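Local coordinates for centrosomal protein of 104 kDa (Homo sapiens, PDB 5LPI) that is required for the formation of cilia and for the structural integrity of the ciliary tip, and is represented here by its zinc finger array, at residues G27-L30 with H31-K34. Residues are numbered along the deposited sequence; the frame is centred on the assembly and turned at random.
Sequences GLDL and HYWK. With ZN (zinc ion), chain G.
With CG of Tyr32 anti to its own carbonyl carbon (chi1 -49°), the phenol swings back along the helix onto Leu28, one turn earlier, whose CG is likewise set beside its backbone N. The hydroxyl end of the ring lies across the leucine fork, with Tyr32 OH 3.7 Å from Leu28 CD1, while Tyr32 CZ rests 3.9 Å from Leu28 CB. One face of the Tyr32 ring also lies against the backbone, with Leu28 O 3.1 Å above the ring plane and offset toward the rim. The same oxygen accepts the Tyr32 N-H in a fairly straight bond, 2.9 Å from Tyr32 N to Leu28 O. Three more i to i+4 bonds, His31 to Gly27, Trp33 to Asp29 and Lys34 to Leu30, continue the helical ladder. In His31 CG is instead anti to the backbone N (chi1 180°), which carries NE2 to the zinc ion at 2.1 Å; Cys13, Cys16 and Cys36 complete this site of three cysteines and one histidine, the first in the zinc finger array. On the exposed side, the extended Lys34 chain crosses Leu30, with Lys34 CD 3.8 Å from Leu30 CD1. Replacing Tyr32 by alanine is likely to leave the Leu28 fork and CB without the phenol that lies across them and to cost Phe15 its edge-to-face partner. Helix 27-35 packs Leu28 and Tyr32 against the loop carrying Cys13, while Tyr32 also touches Leu39 and Trp33 makes a cation-pi contact with Arg41, joining the helix to strand 39-41, which leads to Cys42 of the second zinc site.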
loop_
_atom_site.group_PDB
_atom_site.type_symbol
_atom_site.label_atom_id
_atom_site.label_comp_id
_atom_site.label_asym_id
_atom_site.label_seq_id
_atom_site.Cartn_x
_atom_site.Cartn_y
_atom_site.Cartn_z
ATOM N N GLY A 27 20.502 4.779 -4.395
ATOM C CA GLY A 27 19.637 4.656 -5.552
ATOM C C GLY A 27 18.306 4.028 -5.186
ATOM O O GLY A 27 17.281 4.331 -5.806
ATOM N N LEU A 28 18.304 3.163 -4.163
ATOM C CA LEU A 28 17.064 2.576 -3.658
ATOM C C LEU A 28 16.250 3.592 -2.864
ATOM O O LEU A 28 15.017 3.611 -2.949
ATOM C CB LEU A 28 17.368 1.348 -2.790
ATOM C CG LEU A 28 17.583 0.002 -3.492
ATOM C CD1 LEU A 28 18.103 -1.050 -2.523
ATOM C CD2 LEU A 28 16.292 -0.480 -4.148
ATOM N N ASP A 29 16.916 4.437 -2.074
ATOM C CA ASP A 29 16.187 5.450 -1.315
ATOM C C ASP A 29 15.439 6.393 -2.247
ATOM O O ASP A 29 14.300 6.786 -1.965
ATOM C CB ASP A 29 17.142 6.229 -0.416
ATOM C CG ASP A 29 17.449 5.500 0.877
ATOM O OD1 ASP A 29 16.501 5.070 1.575
ATOM O OD2 ASP A 29 18.647 5.357 1.193
ATOM N N LEU A 30 16.058 6.748 -3.368
ATOM C CA LEU A 30 15.387 7.603 -4.338
ATOM C C LEU A 30 14.271 6.842 -5.042
ATOM O O LEU A 30 13.196 7.400 -5.307
ATOM C CB LEU A 30 16.407 8.139 -5.339
ATOM C CG LEU A 30 15.940 9.114 -6.416
ATOM C CD1 LEU A 30 15.193 10.310 -5.806
ATOM C CD2 LEU A 30 17.156 9.588 -7.179
ATOM N N HIS A 31 14.523 5.568 -5.356
ATOM C CA HIS A 31 13.493 4.681 -5.880
ATOM C C HIS A 31 12.240 4.682 -5.005
ATOM O O HIS A 31 11.126 4.876 -5.505
ATOM C CB HIS A 31 14.068 3.258 -6.011
ATOM C CG HIS A 31 13.085 2.260 -6.535
ATOM N ND1 HIS A 31 12.607 2.298 -7.826
ATOM C CD2 HIS A 31 12.490 1.195 -5.944
ATOM C CE1 HIS A 31 11.763 1.299 -8.012
ATOM N NE2 HIS A 31 11.673 0.621 -6.884
ATOM N N TYR A 32 12.397 4.456 -3.696
ATOM C CA TYR A 32 11.230 4.411 -2.817
ATOM C C TYR A 32 10.540 5.767 -2.757
ATOM O O TYR A 32 9.309 5.849 -2.694
ATOM C CB TYR A 32 11.614 4.000 -1.398
ATOM C CG TYR A 32 12.484 2.759 -1.230
ATOM C CD1 TYR A 32 12.299 1.622 -2.012
ATOM C CD2 TYR A 32 13.480 2.731 -0.255
ATOM C CE1 TYR A 32 13.115 0.487 -1.832
ATOM C CE2 TYR A 32 14.288 1.607 -0.066
ATOM C CZ TYR A 32 14.098 0.489 -0.861
ATOM O OH TYR A 32 14.905 -0.619 -0.673
ATOM N N TRP A 33 11.327 6.843 -2.728
ATOM C CA TRP A 33 10.771 8.172 -2.508
ATOM C C TRP A 33 9.925 8.625 -3.692
ATOM O O TRP A 33 8.919 9.320 -3.499
ATOM C CB TRP A 33 11.912 9.163 -2.239
ATOM C CG TRP A 33 11.485 10.576 -1.988
ATOM C CD1 TRP A 33 11.829 11.676 -2.723
ATOM C CD2 TRP A 33 10.659 11.057 -0.912
ATOM N NE1 TRP A 33 11.267 12.801 -2.173
ATOM C CE2 TRP A 33 10.549 12.455 -1.062
ATOM C CE3 TRP A 33 10.021 10.446 0.172
ATOM C CZ2 TRP A 33 9.805 13.245 -0.190
ATOM C CZ3 TRP A 33 9.290 11.231 1.045
ATOM C CH2 TRP A 33 9.191 12.619 0.860
ATOM N N LYS A 34 10.288 8.225 -4.905
ATOM C CA LYS A 34 9.658 8.764 -6.109
ATOM C C LYS A 34 9.034 7.741 -7.052
ATOM O O LYS A 34 8.033 8.067 -7.694
ATOM C CB LYS A 34 10.673 9.580 -6.922
ATOM C CG LYS A 34 11.059 10.896 -6.230
ATOM C CD LYS A 34 11.957 11.734 -7.108
ATOM C CE LYS A 34 12.209 13.095 -6.409
ATOM N NZ LYS A 34 12.906 14.076 -7.276
HETATM ZN ZN ZN G . 10.382 -0.899 -6.135
#